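Local structure of chromosome partition protein Smc (Pyrococcus yayanosii, 5XEI) at residues K209-A214 with K321-F326; L215-L220 with A310-L315. The protein is an SMC-family ATPase that binds DNA, here its head domain with adjoining coiled coil and joint, and is probably required for chromosome condensation and partitioning. All blocks are in the same frame, centred on the assembly; numbering follows the deposited sequence.

Interaction 1. Residues K209-A214 with K321-F326; sequences KERNDA and KAIEDF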
ATOM      1  N   LYS A 209      40.318  25.956  12.526  1.00 56.35           N
ATOM      2  CA  LYS A 209      41.349  26.934  12.218  1.00 57.00           C
ATOM      3  C   LYS A 209      41.270  28.123  13.168  1.00 57.01           C
ATOM      4  O   LYS A 209      42.293  28.567  13.701  1.00 55.36           O
ATOM      5  CB  LYS A 209      41.223  27.370  10.758  1.00 63.35           C
ATOM      6  CG  LYS A 209      41.543  28.837  10.493  1.00 74.25           C
ATOM      7  CD  LYS A 209      41.679  29.077   8.991  1.00 82.58           C
ATOM      8  CE  LYS A 209      41.790  30.551   8.640  1.00 86.14           C
ATOM      9  NZ  LYS A 209      41.554  30.789   7.176  1.00 82.38           N
ATOM     10  N   GLU A 210      40.060  28.628  13.403  1.00 53.55           N
ATOM     11  CA  GLU A 210      39.868  29.658  14.413  1.00 51.30           C
ATOM     12  C   GLU A 210      40.277  29.165  15.796  1.00 51.04           C
ATOM     13  O   GLU A 210      40.938  29.891  16.545  1.00 55.45           O
ATOM     14  CB  GLU A 210      38.416  30.109  14.405  1.00 45.91           C
ATOM     15  CG  GLU A 210      37.952  30.528  13.047  1.00 47.02           C
ATOM     16  CD  GLU A 210      36.471  30.803  13.005  1.00 60.36           C
ATOM     17  OE1 GLU A 210      35.940  31.449  13.936  1.00 63.86           O
ATOM     18  OE2 GLU A 210      35.828  30.358  12.034  1.00 75.06           O
ATOM     19  N   ARG A 211      39.903  27.937  16.157  1.00 52.64           N
ATOM     20  CA  ARG A 211      40.307  27.430  17.463  1.00 55.67           C
ATOM     21  C   ARG A 211      41.809  27.547  17.636  1.00 52.65           C
ATOM     22  O   ARG A 211      42.295  28.057  18.655  1.00 51.10           O
ATOM     23  CB  ARG A 211      39.882  25.978  17.656  1.00 49.87           C
ATOM     24  CG  ARG A 211      40.450  25.392  18.938  1.00 47.28           C
ATOM     25  CD  ARG A 211      40.596  23.898  18.835  1.00 59.28           C
ATOM     26  NE  ARG A 211      41.516  23.517  17.769  1.00 58.29           N
ATOM     27  CZ  ARG A 211      41.433  22.372  17.105  1.00 60.59           C
ATOM     28  NH1 ARG A 211      40.462  21.518  17.381  1.00 62.55           N
ATOM     29  NH2 ARG A 211      42.300  22.087  16.149  1.00 64.20           N
ATOM     30  N   ASN A 212      42.559  27.099  16.629  1.00 53.45           N
ATOM     31  CA  ASN A 212      44.006  27.057  16.777  1.00 56.47           C
ATOM     32  C   ASN A 212      44.598  28.451  16.830  1.00 55.40           C
ATOM     33  O   ASN A 212      45.588  28.667  17.531  1.00 52.14           O
ATOM     34  CB  ASN A 212      44.639  26.258  15.647  1.00 61.66           C
ATOM     35  CG  ASN A 212      44.342  24.786  15.746  1.00 60.89           C
ATOM     36  OD1 ASN A 212      44.058  24.145  14.742  1.00 61.57           O
ATOM     37  ND2 ASN A 212      44.392  24.239  16.965  1.00 59.29           N
ATOM     38  N   ASP A 213      44.005  29.402  16.113  1.00 51.77           N
ATOM     39  CA  ASP A 213      44.462  30.776  16.220  1.00 51.79           C
ATOM     40  C   ASP A 213      44.131  31.346  17.580  1.00 51.79           C
ATOM     41  O   ASP A 213      44.958  32.032  18.187  1.00 55.42           O
ATOM     42  CB  ASP A 213      43.852  31.630  15.119  1.00 55.94           C
ATOM     43  CG  ASP A 213      44.515  31.392  13.792  1.00 63.68           C
ATOM     44  OD1 ASP A 213      44.006  31.900  12.773  1.00 60.93           O
ATOM     45  OD2 ASP A 213      45.552  30.684  13.780  1.00 64.46           O
ATOM     46  N   ALA A 214      42.927  31.067  18.081  1.00 49.10           N
ATOM     47  CA  ALA A 214      42.594  31.499  19.432  1.00 46.18           C
ATOM     48  C   ALA A 214      43.553  30.881  20.440  1.00 55.15           C
ATOM     49  O   ALA A 214      43.965  31.542  21.401  1.00 53.19           O
ATOM     50  CB  ALA A 214      41.154  31.142  19.765  1.00 43.42           C
ATOM     51  N   LYS A 321      35.311  32.523  21.049  1.00 49.33           N
ATOM     52  CA  LYS A 321      34.214  31.567  21.117  1.00 55.02           C
ATOM     53  C   LYS A 321      34.582  30.264  20.414  1.00 51.56           C
ATOM     54  O   LYS A 321      34.073  29.196  20.774  1.00 47.46           O
ATOM     55  CB  LYS A 321      32.953  32.159  20.495  1.00 51.96           C
ATOM     56  CG  LYS A 321      32.744  33.620  20.792  1.00 58.55           C
ATOM     57  CD  LYS A 321      31.859  33.816  22.019  1.00 67.38           C
ATOM     58  CE  LYS A 321      32.022  35.224  22.639  1.00 67.66           C
ATOM     59  NZ  LYS A 321      31.650  35.269  24.105  1.00 61.33           N
ATOM     60  N   ALA A 322      35.490  30.338  19.435  1.00 47.50           N
ATOM     61  CA  ALA A 322      35.853  29.173  18.637  1.00 50.15           C
ATOM     62  C   ALA A 322      36.313  27.998  19.495  1.00 51.40           C
ATOM     63  O   ALA A 322      36.007  26.846  19.180  1.00 54.72           O
ATOM     64  CB  ALA A 322      36.943  29.542  17.631  1.00 49.62           C
ATOM     65  N   ILE A 323      37.064  28.255  20.566  1.00 45.81           N
ATOM     66  CA  ILE A 323      37.548  27.146  21.376  1.00 44.72           C
ATOM     67  C   ILE A 323      36.378  26.357  21.940  1.00 47.75           C
ATOM     68  O   ILE A 323      36.392  25.118  21.952  1.00 50.70           O
ATOM     69  CB  ILE A 323      38.480  27.651  22.489  1.00 48.00           C
ATOM     70  CG1 ILE A 323      39.766  28.205  21.885  1.00 47.04           C
ATOM     71  CG2 ILE A 323      38.765  26.545  23.501  1.00 40.19           C
ATOM     72  CD1 ILE A 323      40.476  29.200  22.801  1.00 46.06           C
ATOM     73  N   GLU A 324      35.339  27.048  22.396  1.00 42.22           N
ATOM     74  CA  GLU A 324      34.198  26.294  22.901  1.00 46.17           C
ATOM     75  C   GLU A 324      33.263  25.873  21.769  1.00 53.52           C
ATOM     76  O   GLU A 324      32.653  24.800  21.844  1.00 53.81           O
ATOM     77  CB  GLU A 324      33.443  27.102  23.962  1.00 43.15           C
ATOM     78  CG  GLU A 324      34.217  27.398  25.259  1.00 59.63           C
ATOM     79  CD  GLU A 324      35.057  26.215  25.782  1.00 58.78           C
ATOM     80  OE1 GLU A 324      36.236  26.432  26.169  1.00 57.88           O
ATOM     81  OE2 GLU A 324      34.542  25.079  25.807  1.00 57.12           O
ATOM     82  N   ASP A 325      33.141  26.695  20.712  1.00 48.73           N
ATOM     83  CA  ASP A 325      32.276  26.356  19.582  1.00 45.80           C
ATOM     84  C   ASP A 325      32.716  25.062  18.916  1.00 50.72           C
ATOM     85  O   ASP A 325      31.883  24.244  18.509  1.00 49.32           O
ATOM     86  CB  ASP A 325      32.266  27.491  18.554  1.00 48.91           C
ATOM     87  CG  ASP A 325      31.269  28.602  18.898  1.00 60.69           C
ATOM     88  OD1 ASP A 325      30.440  28.391  19.813  1.00 55.76           O
ATOM     89  OD2 ASP A 325      31.315  29.687  18.253  1.00 62.23           O
ATOM     90  N   PHE A 326      34.023  24.874  18.768  1.00 49.83           N
ATOM     91  CA  PHE A 326      34.543  23.634  18.218  1.00 51.59           C
ATOM     92  C   PHE A 326      33.919  22.408  18.882  1.00 56.02           C
ATOM     93  O   PHE A 326      33.195  21.638  18.238  1.00 61.62           O
ATOM     94  CB  PHE A 326      36.057  23.615  18.370  1.00 48.92           C
ATOM     95  CG  PHE A 326      36.676  22.423  17.787  1.00 60.66           C
ATOM     96  CD1 PHE A 326      36.913  21.297  18.562  1.00 66.53           C
ATOM     97  CD2 PHE A 326      36.986  22.389  16.450  1.00 65.98           C
ATOM     98  CE1 PHE A 326      37.476  20.160  18.007  1.00 65.90           C
ATOM     99  CE2 PHE A 326      37.542  21.253  15.908  1.00 69.41           C
ATOM    100  CZ  PHE A 326      37.790  20.142  16.678  1.00 65.66           C
TER
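Arg211 reaches across to Phe326 and brings NH1 of its guanidinium over one face of the Phe326 ring, the group tilted rather than stacked, with CZ of Arg211 4.3 Å from the centroid of the Phe326 ring. This is a cation-pi contact, since the cation lies close to the ring normal. The two planes are inclined to one another by 58°, and NH1 leads, placed over the ring but offset toward its rim. Arginine suits the spot because its aliphatic part can cross Ile323, CG of Arg211 lying 4.1 Å from CG1 of Ile323, and still carry the charge on to the ring. The chain leaves with CG on the far side from the backbone N and then bends at chi3 (61°), which swings the guanidinium up to the ring.

Beside this pair the helices meet through small residues. The methyl of Ala322 packs 3.6 Å from CB of Glu210 and also faces the backbone N of Arg211. Ala214 points its methyl at the other helix, where CB of Ala214 meets CD1 of Ile323 at 3.7 Å. Alanine at both places lets the backbones come together, the CA atoms of Arg211 and Ile323 being 4.8 Å apart and the helix axes 7.8 Å at closest approach.

Further out, the carboxylate of Glu210 turns to Asn319, just before the second segment, whose ND2 hydrogen-bonds to OE1 of Glu210. Phe326 also packs on Leu204 and Glu208 of helix 170-246. With 134° between the helix directions, the helices run roughly antiparallel yet are strongly inclined. Segment 321-326 belongs to the N-terminal part of helix 321-383, which returns toward the head; the contact belongs to the antiparallel coiled-coil arm characteristic of SMC proteins, where the returning helical path resumes after a break.

Interaction 2. Residues L215-L220 with A310-L315; sequences LRYLDL and AEIKAL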
ATOM      1  N   LEU A 215      43.963  29.631  20.210  1.00 50.93           N
ATOM      2  CA  LEU A 215      44.882  28.987  21.142  1.00 50.86           C
ATOM      3  C   LEU A 215      46.256  29.657  21.141  1.00 52.74           C
ATOM      4  O   LEU A 215      46.846  29.858  22.205  1.00 57.16           O
ATOM      5  CB  LEU A 215      44.998  27.492  20.822  1.00 53.21           C
ATOM      6  CG  LEU A 215      43.751  26.657  21.152  1.00 56.71           C
ATOM      7  CD1 LEU A 215      44.018  25.161  21.204  1.00 53.24           C
ATOM      8  CD2 LEU A 215      43.181  27.101  22.465  1.00 46.53           C
ATOM      9  N   ARG A 216      46.795  30.010  19.974  1.00 51.06           N
ATOM     10  CA  ARG A 216      48.135  30.594  19.978  1.00 55.68           C
ATOM     11  C   ARG A 216      48.097  32.055  20.381  1.00 55.78           C
ATOM     12  O   ARG A 216      49.004  32.538  21.062  1.00 52.85           O
ATOM     13  CB  ARG A 216      48.812  30.424  18.622  1.00 59.23           C
ATOM     14  CG  ARG A 216      48.501  29.102  17.956  1.00 67.73           C
ATOM     15  CD  ARG A 216      49.005  29.052  16.505  1.00 82.60           C
ATOM     16  NE  ARG A 216      49.120  27.671  16.086  1.00 90.75           N
ATOM     17  CZ  ARG A 216      49.324  27.314  14.826  1.00 90.41           C
ATOM     18  NH1 ARG A 216      49.435  28.249  13.883  1.00 86.07           N
ATOM     19  NH2 ARG A 216      49.426  26.033  14.493  1.00 85.47           N
ATOM     20  N   TYR A 217      47.053  32.772  19.986  1.00 56.06           N
ATOM     21  CA  TYR A 217      46.796  34.062  20.604  1.00 54.15           C
ATOM     22  C   TYR A 217      46.856  33.948  22.133  1.00 54.65           C
ATOM     23  O   TYR A 217      47.435  34.808  22.811  1.00 56.22           O
ATOM     24  CB  TYR A 217      45.448  34.605  20.121  1.00 47.33           C
ATOM     25  CG  TYR A 217      44.948  35.728  20.970  1.00 50.72           C
ATOM     26  CD1 TYR A 217      45.218  37.041  20.646  1.00 52.08           C
ATOM     27  CD2 TYR A 217      44.208  35.470  22.114  1.00 54.59           C
ATOM     28  CE1 TYR A 217      44.756  38.065  21.435  1.00 55.82           C
ATOM     29  CE2 TYR A 217      43.761  36.469  22.904  1.00 53.55           C
ATOM     30  CZ  TYR A 217      44.028  37.765  22.572  1.00 55.92           C
ATOM     31  OH  TYR A 217      43.545  38.754  23.402  1.00 64.96           O
ATOM     32  N   LEU A 218      46.276  32.887  22.691  1.00 50.32           N
ATOM     33  CA  LEU A 218      46.349  32.679  24.132  1.00 52.47           C
ATOM     34  C   LEU A 218      47.795  32.555  24.586  1.00 59.54           C
ATOM     35  O   LEU A 218      48.246  33.303  25.461  1.00 59.80           O
ATOM     36  CB  LEU A 218      45.564  31.430  24.522  1.00 56.30           C
ATOM     37  CG  LEU A 218      44.276  31.601  25.311  1.00 55.82           C
ATOM     38  CD1 LEU A 218      43.371  32.567  24.572  1.00 53.44           C
ATOM     39  CD2 LEU A 218      43.577  30.257  25.480  1.00 57.20           C
ATOM     40  N   ASP A 219      48.538  31.608  23.998  1.00 58.22           N
ATOM     41  CA  ASP A 219      49.943  31.424  24.354  1.00 61.04           C
ATOM     42  C   ASP A 219      50.712  32.737  24.319  1.00 57.95           C
ATOM     43  O   ASP A 219      51.409  33.088  25.278  1.00 54.59           O
ATOM     44  CB  ASP A 219      50.599  30.419  23.412  1.00 63.71           C
ATOM     45  CG  ASP A 219      50.276  28.966  23.765  1.00 83.40           C
ATOM     46  OD1 ASP A 219      49.803  28.697  24.900  1.00 80.79           O
ATOM     47  OD2 ASP A 219      50.506  28.084  22.885  1.00 83.39           O
ATOM     48  N   LEU A 220      50.610  33.458  23.200  1.00 53.99           N
ATOM     49  CA  LEU A 220      51.294  34.733  23.044  1.00 56.96           C
ATOM     50  C   LEU A 220      50.885  35.711  24.135  1.00 54.89           C
ATOM     51  O   LEU A 220      51.723  36.422  24.690  1.00 55.67           O
ATOM     52  CB  LEU A 220      50.981  35.321  21.667  1.00 56.62           C
ATOM     53  CG  LEU A 220      51.925  34.996  20.511  1.00 59.56           C
ATOM     54  CD1 LEU A 220      51.408  35.537  19.182  1.00 60.33           C
ATOM     55  CD2 LEU A 220      53.300  35.546  20.817  1.00 74.04           C
ATOM     56  N   ALA A 310      53.697  42.460  18.403  1.00 70.85           N
ATOM     57  CA  ALA A 310      53.475  42.551  16.967  1.00 64.78           C
ATOM     58  C   ALA A 310      52.794  41.297  16.429  1.00 68.25           C
ATOM     59  O   ALA A 310      51.830  41.398  15.663  1.00 69.95           O
ATOM     60  CB  ALA A 310      54.796  42.813  16.246  1.00 61.80           C
ATOM     61  N   GLU A 311      53.259  40.106  16.812  1.00 61.30           N
ATOM     62  CA  GLU A 311      52.627  38.920  16.259  1.00 63.12           C
ATOM     63  C   GLU A 311      51.268  38.646  16.873  1.00 67.72           C
ATOM     64  O   GLU A 311      50.475  37.896  16.289  1.00 68.16           O
ATOM     65  CB  GLU A 311      53.525  37.701  16.405  1.00 67.30           C
ATOM     66  CG  GLU A 311      54.256  37.621  17.708  1.00 73.92           C
ATOM     67  CD  GLU A 311      55.534  36.824  17.561  1.00 79.56           C
ATOM     68  OE1 GLU A 311      55.458  35.675  17.058  1.00 81.26           O
ATOM     69  OE2 GLU A 311      56.608  37.362  17.926  1.00 76.70           O
ATOM     70  N   ILE A 312      50.964  39.249  18.018  1.00 63.04           N
ATOM     71  CA  ILE A 312      49.566  39.291  18.412  1.00 58.49           C
ATOM     72  C   ILE A 312      48.783  40.132  17.418  1.00 60.95           C
ATOM     73  O   ILE A 312      47.681  39.757  17.011  1.00 66.64           O
ATOM     74  CB  ILE A 312      49.410  39.794  19.857  1.00 55.00           C
ATOM     75  CG1 ILE A 312      49.955  38.748  20.827  1.00 61.22           C
ATOM     76  CG2 ILE A 312      47.955  40.073  20.182  1.00 48.36           C
ATOM     77  CD1 ILE A 312      49.607  39.024  22.275  1.00 56.42           C
ATOM     78  N   LYS A 313      49.361  41.252  16.963  1.00 59.10           N
ATOM     79  CA  LYS A 313      48.670  42.076  15.967  1.00 63.51           C
ATOM     80  C   LYS A 313      48.525  41.339  14.638  1.00 63.59           C
ATOM     81  O   LYS A 313      47.563  41.575  13.896  1.00 62.83           O
ATOM     82  CB  LYS A 313      49.395  43.415  15.772  1.00 52.89           C
ATOM     83  N   ALA A 314      49.454  40.441  14.327  1.00 62.33           N
ATOM     84  CA  ALA A 314      49.264  39.530  13.213  1.00 66.30           C
ATOM     85  C   ALA A 314      47.924  38.806  13.341  1.00 73.93           C
ATOM     86  O   ALA A 314      46.964  39.127  12.625  1.00 77.14           O
ATOM     87  CB  ALA A 314      50.410  38.519  13.146  1.00 68.52           C
ATOM     88  N   LEU A 315      47.843  37.857  14.283  1.00 70.39           N
ATOM     89  CA  LEU A 315      46.701  36.949  14.362  1.00 68.99           C
ATOM     90  C   LEU A 315      45.351  37.652  14.337  1.00 65.82           C
ATOM     91  O   LEU A 315      44.358  37.025  13.962  1.00 71.76           O
ATOM     92  CB  LEU A 315      46.778  36.096  15.630  1.00 61.16           C
ATOM     93  CG  LEU A 315      48.018  35.219  15.710  1.00 61.89           C
ATOM     94  CD1 LEU A 315      47.893  34.291  16.895  1.00 55.78           C
ATOM     95  CD2 LEU A 315      48.210  34.446  14.401  1.00 65.50           C
TER
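The antiparallel coiled coil of the SMC arm continues here through a small apolar seam between helix 170-246 and the final turns of helix 298-315. The segments run at 163° to one another with axes 10.0 Å apart, a spacing that calls for branched side chains to fill it. Leu220 points toward the partner helix: its CB packs 3.7 Å from CG1 of Ile312, while its methyls lie against the aliphatic part of Glu311, CD1 of Leu220 being 3.8 Å from CG of Glu311. That glutamate serves at the margin by offering methylene carbon to leucine, its side chain lying nearly at right angles to that of Leu220.

Ile312 divides its branches between two neighbours. With CG2 anti to the backbone N, it sends that methyl to the ring of Tyr217, CG2 of Ile312 lying 4.0 Å from CE1 of Tyr217, and turns CG1 and CD1 to Leu220. Cutting this side chain back to an alanine would probably open a gap beside Leu220 and leave the Tyr217 ring without its apolar neighbour on this helix. Tyr217 suits a half-covered place, its side chain also touching Val318 and Met320 in the loop after helix 298-315. At the last turn Leu315 reaches the backbone of the long helix, its CD1 coming 3.5 Å from N of Tyr217.

Overall arrangement
Both contacts use helix 170-246, interaction 1 against the N-terminal part of helix 321-383 and interaction 2 against the end of helix 298-315, so one unbroken helix spans the break between two successive ones. Their centres lie about 13 Å apart, and they merge: CD1 of Ile323 packs against CD2 of Leu215. Interaction 1 is partly buried, has its two alanines enclosed, brings the axes closer and adds a cation to an aromatic face. Interaction 2, farther from the centre of the chain, is a surface contact built mainly from leucine, isoleucine and tyrosine, with the stem of a glutamate at its margin, across wider, more nearly antiparallel axes. Neither lies near the predicted ATP-binding residues.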